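Local structure of ULam111 (5WUT) at residues K61-Y67 / V217-F222; K78-Y82 / Y196-F202; E118-L122 / F133-H137. The protein probably hydrolyses internal beta-1,3-glucosidic bonds of laminarin, as a family 16 glycoside hydrolase with a beta-jelly-roll fold. All coordinates share one frame; numbering follows the deposited sequence.

Contact 1: residues K61-Y67 / V217-F222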
loop_
_atom_site.group_PDB
_atom_site.type_symbol
_atom_site.label_atom_id
_atom_site.label_comp_id
_atom_site.label_asym_id
_atom_site.label_seq_id
_atom_site.Cartn_x
_atom_site.Cartn_y
_atom_site.Cartn_z
ATOM N N LYS A 61 0.768 0.216 -30.516
ATOM C CA LYS A 61 -0.023 -0.120 -31.697
ATOM C C LYS A 61 0.537 -1.335 -32.410
ATOM O O LYS A 61 1.730 -1.611 -32.354
ATOM C CB LYS A 61 -0.058 1.050 -32.687
ATOM C CG LYS A 61 -0.555 2.377 -32.129
ATOM C CD LYS A 61 -0.525 3.446 -33.229
ATOM C CE LYS A 61 -0.196 4.841 -32.689
ATOM N NZ LYS A 61 0.157 5.810 -33.786
ATOM N N LYS A 62 -0.343 -2.039 -33.115
ATOM C CA LYS A 62 0.084 -3.075 -34.031
ATOM C C LYS A 62 -0.462 -2.760 -35.425
ATOM O O LYS A 62 -1.658 -2.549 -35.596
ATOM C CB LYS A 62 -0.389 -4.444 -33.555
ATOM C CG LYS A 62 0.095 -5.589 -34.440
ATOM C CD LYS A 62 -0.657 -6.876 -34.117
ATOM C CE LYS A 62 -0.220 -8.022 -35.018
ATOM N NZ LYS A 62 -0.988 -8.013 -36.297
ATOM N N GLU A 63 0.438 -2.694 -36.398
ATOM C CA GLU A 63 0.091 -2.388 -37.782
ATOM C C GLU A 63 0.767 -3.438 -38.660
ATOM O O GLU A 63 1.993 -3.469 -38.806
ATOM C CB GLU A 63 0.523 -0.956 -38.125
ATOM C CG GLU A 63 -0.357 0.101 -37.424
ATOM C CD GLU A 63 0.383 1.387 -37.019
ATOM O OE1 GLU A 63 1.547 1.316 -36.558
ATOM O OE2 GLU A 63 -0.212 2.476 -37.153
ATOM N N GLY A 64 -0.029 -4.340 -39.223
ATOM C CA GLY A 64 0.551 -5.490 -39.884
ATOM C C GLY A 64 1.231 -6.349 -38.842
ATOM O O GLY A 64 0.625 -6.690 -37.819
ATOM N N THR A 65 2.497 -6.678 -39.065
ATOM C CA THR A 65 3.273 -7.344 -38.029
ATOM C C THR A 65 4.248 -6.398 -37.338
ATOM O O THR A 65 5.127 -6.839 -36.605
ATOM C CB THR A 65 4.069 -8.534 -38.566
ATOM O OG1 THR A 65 4.892 -8.116 -39.663
ATOM C CG2 THR A 65 3.129 -9.655 -39.002
ATOM N N GLN A 66 4.103 -5.102 -37.592
ATOM C CA GLN A 66 4.930 -4.102 -36.924
ATOM C C GLN A 66 4.259 -3.572 -35.652
ATOM O O GLN A 66 3.098 -3.161 -35.660
ATOM C CB GLN A 66 5.260 -2.941 -37.878
ATOM C CG GLN A 66 5.899 -1.728 -37.158
ATOM C CD GLN A 66 6.720 -0.835 -38.079
ATOM O OE1 GLN A 66 6.473 0.370 -38.188
ATOM N NE2 GLN A 66 7.733 -1.405 -38.692
ATOM N N TYR A 67 4.997 -3.635 -34.548
ATOM C CA TYR A 67 4.567 -3.059 -33.285
ATOM C C TYR A 67 5.314 -1.761 -33.040
ATOM O O TYR A 67 6.512 -1.704 -33.283
ATOM C CB TYR A 67 4.840 -4.027 -32.140
ATOM C CG TYR A 67 4.087 -5.331 -32.224
ATOM C CD1 TYR A 67 4.620 -6.414 -32.912
ATOM C CD2 TYR A 67 2.849 -5.484 -31.604
ATOM C CE1 TYR A 67 3.941 -7.608 -32.991
ATOM C CE2 TYR A 67 2.154 -6.693 -31.669
ATOM C CZ TYR A 67 2.713 -7.748 -32.369
ATOM O OH TYR A 67 2.046 -8.951 -32.435
ATOM N N VAL A 217 2.050 -12.428 -26.632
ATOM C CA VAL A 217 1.341 -11.167 -26.803
ATOM C C VAL A 217 -0.046 -11.434 -27.366
ATOM O O VAL A 217 -0.194 -12.080 -28.411
ATOM C CB VAL A 217 2.091 -10.191 -27.737
ATOM C CG1 VAL A 217 1.276 -8.921 -27.952
ATOM C CG2 VAL A 217 3.443 -9.827 -27.164
ATOM N N ASP A 218 -1.057 -10.938 -26.668
ATOM C CA ASP A 218 -2.440 -10.977 -27.131
ATOM C C ASP A 218 -2.698 -9.808 -28.081
ATOM O O ASP A 218 -2.919 -8.676 -27.650
ATOM C CB ASP A 218 -3.384 -10.938 -25.928
ATOM C CG ASP A 218 -4.855 -10.881 -26.317
ATOM O OD1 ASP A 218 -5.180 -11.008 -27.519
ATOM O OD2 ASP A 218 -5.698 -10.741 -25.394
ATOM N N ASP A 219 -2.683 -10.077 -29.383
ATOM C CA ASP A 219 -2.763 -8.991 -30.355
ATOM C C ASP A 219 -4.119 -8.281 -30.364
ATOM O O ASP A 219 -4.251 -7.198 -30.931
ATOM C CB ASP A 219 -2.438 -9.517 -31.757
ATOM C CG ASP A 219 -0.965 -9.841 -31.932
ATOM O OD1 ASP A 219 -0.117 -9.175 -31.299
ATOM O OD2 ASP A 219 -0.644 -10.781 -32.697
ATOM N N ALA A 220 -5.124 -8.869 -29.726
ATOM C CA ALA A 220 -6.435 -8.235 -29.658
ATOM C C ALA A 220 -6.427 -7.002 -28.748
ATOM O O ALA A 220 -7.351 -6.186 -28.803
ATOM C CB ALA A 220 -7.476 -9.223 -29.169
ATOM N N ILE A 221 -5.400 -6.864 -27.913
ATOM C CA ILE A 221 -5.399 -5.767 -26.938
ATOM C C ILE A 221 -5.108 -4.400 -27.560
ATOM O O ILE A 221 -5.425 -3.372 -26.972
ATOM C CB ILE A 221 -4.372 -6.000 -25.775
ATOM C CG1 ILE A 221 -2.918 -5.793 -26.221
ATOM C CG2 ILE A 221 -4.579 -7.362 -25.129
ATOM C CD1 ILE A 221 -1.890 -6.050 -25.096
ATOM N N PHE A 222 -4.495 -4.383 -28.736
ATOM C CA PHE A 222 -4.027 -3.130 -29.319
ATOM C C PHE A 222 -5.157 -2.369 -29.994
ATOM O O PHE A 222 -6.021 -2.975 -30.624
ATOM C CB PHE A 222 -2.894 -3.402 -30.304
ATOM C CG PHE A 222 -1.710 -4.044 -29.670
ATOM C CD1 PHE A 222 -0.882 -3.293 -28.839
ATOM C CD2 PHE A 222 -1.447 -5.391 -29.839
ATOM C CE1 PHE A 222 0.219 -3.871 -28.219
ATOM C CE2 PHE A 222 -0.352 -5.980 -29.224
ATOM C CZ PHE A 222 0.477 -5.218 -28.404
#

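Contact 2: residues K78-Y82 / Y196-F202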
loop_
_atom_site.group_PDB
_atom_site.type_symbol
_atom_site.label_atom_id
_atom_site.label_comp_id
_atom_site.label_asym_id
_atom_site.label_seq_id
_atom_site.Cartn_x
_atom_site.Cartn_y
_atom_site.Cartn_z
ATOM N N LYS A 78 17.648 16.450 -17.584
ATOM C CA LYS A 78 17.109 16.618 -16.237
ATOM C C LYS A 78 17.563 15.435 -15.394
ATOM O O LYS A 78 17.056 14.321 -15.546
ATOM C CB LYS A 78 15.585 16.730 -16.252
ATOM C CG LYS A 78 15.066 18.113 -16.666
ATOM C CD LYS A 78 15.336 19.136 -15.565
ATOM C CE LYS A 78 14.929 20.551 -15.989
ATOM N NZ LYS A 78 15.872 21.154 -16.966
ATOM N N GLU A 79 18.548 15.670 -14.540
ATOM C CA GLU A 79 19.110 14.609 -13.705
ATOM C C GLU A 79 19.137 15.053 -12.245
ATOM O O GLU A 79 19.320 16.239 -11.941
ATOM C CB GLU A 79 20.515 14.214 -14.182
ATOM C CG GLU A 79 20.551 13.795 -15.659
ATOM C CD GLU A 79 21.835 13.088 -16.065
ATOM O OE1 GLU A 79 22.826 13.166 -15.312
ATOM O OE2 GLU A 79 21.862 12.452 -17.161
ATOM N N PHE A 80 18.916 14.095 -11.349
ATOM C CA PHE A 80 18.815 14.368 -9.916
ATOM C C PHE A 80 19.510 13.316 -9.071
ATOM O O PHE A 80 19.524 12.140 -9.415
ATOM C CB PHE A 80 17.339 14.475 -9.510
ATOM C CG PHE A 80 16.604 15.540 -10.263
ATOM C CD1 PHE A 80 16.629 16.848 -9.816
ATOM C CD2 PHE A 80 15.945 15.248 -11.437
ATOM C CE1 PHE A 80 15.978 17.849 -10.520
ATOM C CE2 PHE A 80 15.302 16.241 -12.152
ATOM C CZ PHE A 80 15.312 17.546 -11.673
ATOM N N GLN A 81 20.095 13.757 -7.960
ATOM C CA GLN A 81 20.689 12.853 -6.983
ATOM C C GLN A 81 19.952 13.017 -5.661
ATOM O O GLN A 81 20.020 14.097 -5.044
ATOM C CB GLN A 81 22.175 13.138 -6.797
ATOM C CG GLN A 81 22.858 12.194 -5.825
ATOM C CD GLN A 81 24.355 12.439 -5.722
ATOM O OE1 GLN A 81 24.991 12.898 -6.678
ATOM N NE2 GLN A 81 24.925 12.136 -4.560
ATOM N N TYR A 82 19.243 11.948 -5.276
ATOM C CA TYR A 82 18.389 11.846 -4.089
ATOM C C TYR A 82 17.103 12.643 -4.244
ATOM O O TYR A 82 16.996 13.543 -5.080
ATOM C CB TYR A 82 19.116 12.299 -2.798
ATOM C CG TYR A 82 20.480 11.677 -2.581
ATOM C CD1 TYR A 82 20.718 10.340 -2.855
ATOM C CD2 TYR A 82 21.536 12.437 -2.091
ATOM C CE1 TYR A 82 21.968 9.781 -2.681
ATOM C CE2 TYR A 82 22.792 11.888 -1.903
ATOM C CZ TYR A 82 23.007 10.564 -2.189
ATOM O OH TYR A 82 24.259 10.029 -2.000
ATOM N N TYR A 196 24.178 4.328 -6.207
ATOM C CA TYR A 196 23.120 5.331 -6.128
ATOM C C TYR A 196 23.522 6.658 -5.476
ATOM O O TYR A 196 22.652 7.422 -5.061
ATOM C CB TYR A 196 21.907 4.729 -5.396
ATOM C CG TYR A 196 21.381 3.518 -6.140
ATOM C CD1 TYR A 196 20.776 3.661 -7.381
ATOM C CD2 TYR A 196 21.525 2.238 -5.629
ATOM C CE1 TYR A 196 20.316 2.567 -8.091
ATOM C CE2 TYR A 196 21.059 1.122 -6.343
ATOM C CZ TYR A 196 20.452 1.300 -7.576
ATOM O OH TYR A 196 20.002 0.216 -8.294
ATOM N N ASP A 197 24.828 6.931 -5.395
ATOM C CA ASP A 197 25.309 8.230 -4.936
ATOM C C ASP A 197 25.827 9.040 -6.118
ATOM O O ASP A 197 26.978 9.491 -6.150
ATOM C CB ASP A 197 26.393 8.061 -3.865
ATOM C CG ASP A 197 25.896 7.312 -2.643
ATOM O OD1 ASP A 197 24.737 7.527 -2.232
ATOM O OD2 ASP A 197 26.685 6.526 -2.079
ATOM N N GLN A 198 24.949 9.198 -7.106
ATOM C CA GLN A 198 25.222 9.983 -8.306
ATOM C C GLN A 198 23.879 10.444 -8.852
ATOM O O GLN A 198 22.834 9.929 -8.450
ATOM C CB GLN A 198 25.974 9.164 -9.350
ATOM C CG GLN A 198 25.170 7.977 -9.845
ATOM C CD GLN A 198 25.708 7.366 -11.122
ATOM O OE1 GLN A 198 26.287 8.051 -11.976
ATOM N NE2 GLN A 198 25.533 6.057 -11.256
ATOM N N PRO A 199 23.888 11.415 -9.774
ATOM C CA PRO A 199 22.617 11.771 -10.415
ATOM C C PRO A 199 22.091 10.618 -11.269
ATOM O O PRO A 199 22.881 9.812 -11.785
ATOM C CB PRO A 199 22.981 12.982 -11.290
ATOM C CG PRO A 199 24.302 13.488 -10.728
ATOM C CD PRO A 199 25.003 12.259 -10.243
ATOM N N PHE A 200 20.769 10.551 -11.388
ATOM C CA PHE A 200 20.091 9.586 -12.250
ATOM C C PHE A 200 19.162 10.331 -13.198
ATOM O O PHE A 200 18.761 11.445 -12.898
ATOM C CB PHE A 200 19.292 8.580 -11.403
ATOM C CG PHE A 200 20.095 7.381 -10.953
ATOM C CD1 PHE A 200 21.201 7.532 -10.119
ATOM C CD2 PHE A 200 19.724 6.101 -11.345
ATOM C CE1 PHE A 200 21.951 6.425 -9.739
ATOM C CE2 PHE A 200 20.457 5.004 -10.949
ATOM C CZ PHE A 200 21.576 5.171 -10.153
ATOM N N TYR A 201 18.834 9.736 -14.342
ATOM C CA TYR A 201 17.833 10.320 -15.234
ATOM C C TYR A 201 16.609 9.426 -15.372
ATOM O O TYR A 201 16.641 8.254 -14.996
ATOM C CB TYR A 201 18.434 10.616 -16.611
ATOM C CG TYR A 201 18.950 9.425 -17.393
ATOM C CD1 TYR A 201 18.109 8.716 -18.240
ATOM C CD2 TYR A 201 20.289 9.050 -17.326
ATOM C CE1 TYR A 201 18.576 7.647 -19.002
ATOM C CE2 TYR A 201 20.770 7.979 -18.081
ATOM C CZ TYR A 201 19.904 7.282 -18.913
ATOM O OH TYR A 201 20.350 6.223 -19.686
ATOM N N PHE A 202 15.524 10.003 -15.881
ATOM C CA PHE A 202 14.230 9.322 -15.999
ATOM C C PHE A 202 14.059 8.629 -17.324
ATOM O O PHE A 202 14.582 9.097 -18.318
ATOM C CB PHE A 202 13.081 10.312 -15.827
ATOM C CG PHE A 202 13.044 10.955 -14.485
ATOM C CD1 PHE A 202 12.710 10.207 -13.370
ATOM C CD2 PHE A 202 13.321 12.305 -14.329
ATOM C CE1 PHE A 202 12.666 10.799 -12.112
ATOM C CE2 PHE A 202 13.284 12.904 -13.072
ATOM C CZ PHE A 202 12.950 12.149 -11.963
#

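Contact 3: residues E118-L122 / F133-H137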
loop_
_atom_site.group_PDB
_atom_site.type_symbol
_atom_site.label_atom_id
_atom_site.label_comp_id
_atom_site.label_asym_id
_atom_site.label_seq_id
_atom_site.Cartn_x
_atom_site.Cartn_y
_atom_site.Cartn_z
ATOM N N GLU A 118 20.166 1.040 -11.730
ATOM C CA GLU A 118 18.832 1.232 -12.277
ATOM C C GLU A 118 17.825 1.214 -11.138
ATOM O O GLU A 118 17.961 0.409 -10.212
ATOM C CB GLU A 118 18.514 0.130 -13.296
ATOM C CG GLU A 118 17.075 0.134 -13.823
ATOM C CD GLU A 118 16.798 -0.969 -14.840
ATOM O OE1 GLU A 118 17.749 -1.488 -15.463
ATOM O OE2 GLU A 118 15.622 -1.322 -15.021
ATOM N N ILE A 119 16.833 2.098 -11.204
ATOM C CA ILE A 119 15.736 2.141 -10.228
ATOM C C ILE A 119 14.412 1.955 -10.957
ATOM O O ILE A 119 14.055 2.773 -11.802
ATOM C CB ILE A 119 15.684 3.482 -9.442
ATOM C CG1 ILE A 119 17.072 3.880 -8.935
ATOM C CG2 ILE A 119 14.630 3.393 -8.297
ATOM C CD1 ILE A 119 17.118 5.261 -8.318
ATOM N N ASP A 120 13.690 0.879 -10.642
ATOM C CA ASP A 120 12.428 0.578 -11.300
ATOM C C ASP A 120 11.274 0.973 -10.395
ATOM O O ASP A 120 11.003 0.309 -9.382
ATOM C CB ASP A 120 12.324 -0.906 -11.646
ATOM C CG ASP A 120 13.371 -1.348 -12.630
ATOM O OD1 ASP A 120 13.822 -0.517 -13.428
ATOM O OD2 ASP A 120 13.708 -2.545 -12.627
ATOM N N ILE A 121 10.573 2.032 -10.782
ATOM C CA ILE A 121 9.599 2.668 -9.899
ATOM C C ILE A 121 8.152 2.265 -10.219
ATOM O O ILE A 121 7.405 1.857 -9.327
ATOM C CB ILE A 121 9.747 4.204 -9.973
ATOM C CG1 ILE A 121 11.195 4.606 -9.658
ATOM C CG2 ILE A 121 8.748 4.876 -9.025
ATOM C CD1 ILE A 121 11.486 6.109 -9.879
ATOM N N LEU A 122 7.752 2.417 -11.486
ATOM C CA LEU A 122 6.491 1.877 -11.979
ATOM C C LEU A 122 6.857 0.725 -12.893
ATOM O O LEU A 122 7.528 0.931 -13.892
ATOM C CB LEU A 122 5.671 2.944 -12.734
ATOM C CG LEU A 122 4.288 2.597 -13.326
ATOM C CD1 LEU A 122 3.625 3.895 -13.726
ATOM C CD2 LEU A 122 4.282 1.632 -14.523
ATOM N N PHE A 133 5.749 -4.219 -9.662
ATOM C CA PHE A 133 7.089 -4.617 -9.249
ATOM C C PHE A 133 7.903 -3.372 -8.962
ATOM O O PHE A 133 7.748 -2.376 -9.661
ATOM C CB PHE A 133 7.759 -5.461 -10.338
ATOM C CG PHE A 133 6.973 -6.685 -10.729
ATOM C CD1 PHE A 133 5.926 -6.602 -11.640
ATOM C CD2 PHE A 133 7.283 -7.918 -10.187
ATOM C CE1 PHE A 133 5.197 -7.729 -11.993
ATOM C CE2 PHE A 133 6.555 -9.047 -10.540
ATOM C CZ PHE A 133 5.516 -8.946 -11.444
ATOM N N THR A 134 8.725 -3.415 -7.917
ATOM C CA THR A 134 9.662 -2.339 -7.591
ATOM C C THR A 134 11.014 -2.992 -7.397
ATOM O O THR A 134 11.117 -3.961 -6.646
ATOM C CB THR A 134 9.252 -1.573 -6.328
ATOM O OG1 THR A 134 9.068 -2.501 -5.251
ATOM C CG2 THR A 134 7.955 -0.828 -6.565
ATOM N N SER A 135 12.037 -2.489 -8.094
ATOM C CA SER A 135 13.311 -3.203 -8.209
ATOM C C SER A 135 14.509 -2.292 -8.348
ATOM O O SER A 135 14.386 -1.119 -8.723
ATOM C CB SER A 135 13.311 -4.142 -9.419
ATOM O OG SER A 135 12.077 -4.813 -9.590
ATOM N N LEU A 136 15.671 -2.886 -8.096
ATOM C CA LEU A 136 16.982 -2.282 -8.362
ATOM C C LEU A 136 17.790 -3.229 -9.236
ATOM O O LEU A 136 17.688 -4.433 -9.079
ATOM C CB LEU A 136 17.767 -2.014 -7.078
ATOM C CG LEU A 136 17.272 -0.961 -6.087
ATOM C CD1 LEU A 136 16.843 0.349 -6.732
ATOM C CD2 LEU A 136 16.170 -1.545 -5.249
ATOM N N HIS A 137 18.584 -2.676 -10.150
ATOM C CA HIS A 137 19.572 -3.453 -10.896
ATOM C C HIS A 137 20.925 -2.803 -10.700
ATOM O O HIS A 137 21.061 -1.577 -10.817
ATOM C CB HIS A 137 19.237 -3.516 -12.384
ATOM C CG HIS A 137 17.932 -4.170 -12.664
ATOM N ND1 HIS A 137 17.829 -5.486 -13.058
ATOM C CD2 HIS A 137 16.666 -3.702 -12.568
ATOM C CE1 HIS A 137 16.555 -5.794 -13.213
ATOM N NE2 HIS A 137 15.828 -4.729 -12.918
HETATM O O HOH W 1 11.509 -4.452 -12.151
HETATM O O HOH W 2 5.722 -0.512 -9.659
#

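Contact 1: residues K61-Y67 / V217-F222
Lys61 and Phe222 are the closest backbone approach, with their CA atoms 5.5 Å apart. No backbone hydrogen bond joins the two segments. Residues 61-67 form the tip of a beta hairpin of the jelly roll. A type II' turn runs from Glu63 to Gln66, and Gly64 takes the positive phi there. Residues 217-222 are a loop that leads into strand 224-234. An Asx turn shapes it, with Asp218 OD1 accepting from Ala220 N.

Side chains make the contact. The rings of Tyr67 and Phe222 form an offset edge-to-face pair, with centroids 5.5 Å apart and planes at 62°. The Tyr67 edge does the touching: its CE2 lies 3.6 Å from Phe222 CE2. Ile221 CG1 sits over the centre of the other face of the Phe222 ring. The Phe222 ring is therefore held between its own neighbour in sequence and the tyrosine. Both rings, and Val217, also pack on Ile208 of strand 200-208.

Lys62 lies beside this pair. Its CB is 4.0 Å from Phe222 CD2, and its CE passes 3.6 Å from Asp219 OD2. The chain then bends at its end (chi4 -86°), which takes Lys62 NZ to Gly64 O at 2.6 Å. Lys62 NZ thus binds the turn carbonyl and stays 4.6 Å from Asp219 OD2, too far for a salt bridge.

Tyr67 OH has a weak hydrogen bond with Arg41 NH1. It donates to Asp219 OD1, which lies at the ring edge in the ring plane, in a very short bond of 2.5 Å.

Contact 2: residues K78-Y82 / Y196-F202
Phe80 and Phe200 form an antiparallel hydrogen-bonded pair, with Phe80 N to Phe200 O at 3.1 Å and Phe200 N to Phe80 O at 2.8 Å. This pairing joins the end of strand 66-80 to the start of strand 200-208 in the jelly roll. Pro199 CA adds a CA-H...O contact to Phe80 O.

The side chains divide between the two faces. On one, Glu79 and Tyr201 run side by side and point the same way. Glu79 OE2 lies 3.8 Å from Tyr201 CD2, and the carboxylate and ring planes are only 20° apart. The carboxylate has polar partners beyond the two segments: OE1 bonds Ser106 OG and OE2 bonds Gly76 N. Glu79 CB also meets Pro199 CB. On the other face, Phe80 CD2 touches Phe202 CE2 at 3.9 Å, and Phe202 packs further on Trp9 and Met103.

Past the strand ends, Gln81 stretches along the backbone of Gln198. Its CG is opposite its backbone N (chi1 -178°), and the extended chain brings Gln81 OE1 to 3.3 Å from Gln198 CA. Gln81 CG also sits over the centre of one face of the Tyr82 ring. At the ring edge, Tyr82 OH donates to Asp197 OD1 at 2.6 Å and meets it from above the carboxylate plane.

Trp194 NE1 binds the same oxygen, Asp197 OD1. Two bonds therefore grip one oxygen, which probably favours the charged carboxylate. Gln198 O is buried without a hydrogen-bond partner and lies in the plane of the Phe200 ring at its edge, which probably makes its burial somewhat costly.

Contact 3: residues E118-L122 / F133-H137
Glu118 and His137 pair at one end of the antiparallel beta hairpin of strands 118-123 and 131-137. The strand axes run 4.8 Å apart at 178°. Asp120 N bonds Ser135 O at 2.9 Å, and Ser135 N returns to Asp120 O. His137 N bonds Glu118 O, while the return bond from Glu118 N is weak.

Glu118, Asp120, Ser135 and His137 share one face. Glu118 lies alongside His137, and its CD comes 3.6 Å from His137 CD2. Chi1 of 173° turns its CG away from the backbone N, and the extended chain lays the carboxylate beside the imidazole, their planes 28° apart. OE1 bonds Trp113 NE1. With an alanine here, Trp113 NE1 is likely to lose its acceptor and the His137 ring the carboxylate alongside it.

Glu118 to Glu123 match the bulged E-x-D-x-x-E signature of laminarinase-type family 16 enzymes. In relatives the first glutamate is the nucleophile and the last the acid/base, consistent with an active site here. In the classic beta bulge, Ile121 and Leu122 both face Phe101. It probably keeps Glu123 on the face of Glu118 and Asp120; Glu123 OE2 comes close to Asp120 OD1.

Asp120 OD2 lies in the plane of the His137 ring at its edge, 3.1 Å from His137 NE2. His137 ND1 bonds Gly143 N, which helps fix the ring. A water donates to Asp120 OD2 and links it to Ser135 OG, which also bonds Thr148 OG1. A second water donates to Ile121 O and Phe133 O. On the other face, Ile119 CG2 packs 4.1 Å from Leu136 CD1, against Phe174 and Tyr196.

Overall arrangement
From the N terminus, the chain first reaches residues 61-67, then 78-82 at the far end of strand 66-80. The hairpin 118-122 / 133-137 follows, so contact 3 closes first. Residues 196-202 then close contact 2 around it, and residues 217-222 close contact 1 around both. None cross. Contacts 1 and 2 lie on opposite sides of the chain's centre, their centres about 35 Å apart. Contacts 2 and 3 touch: Tyr196 OH reaches Glu118 O, probably by a hydrogen bond. Contact 1 ties the turn between strands 55-63 and 66-80 to the loop before strand 224-234; contact 2 ties strand 66-80 to strand 200-208; contact 3 is the probable catalytic hairpin.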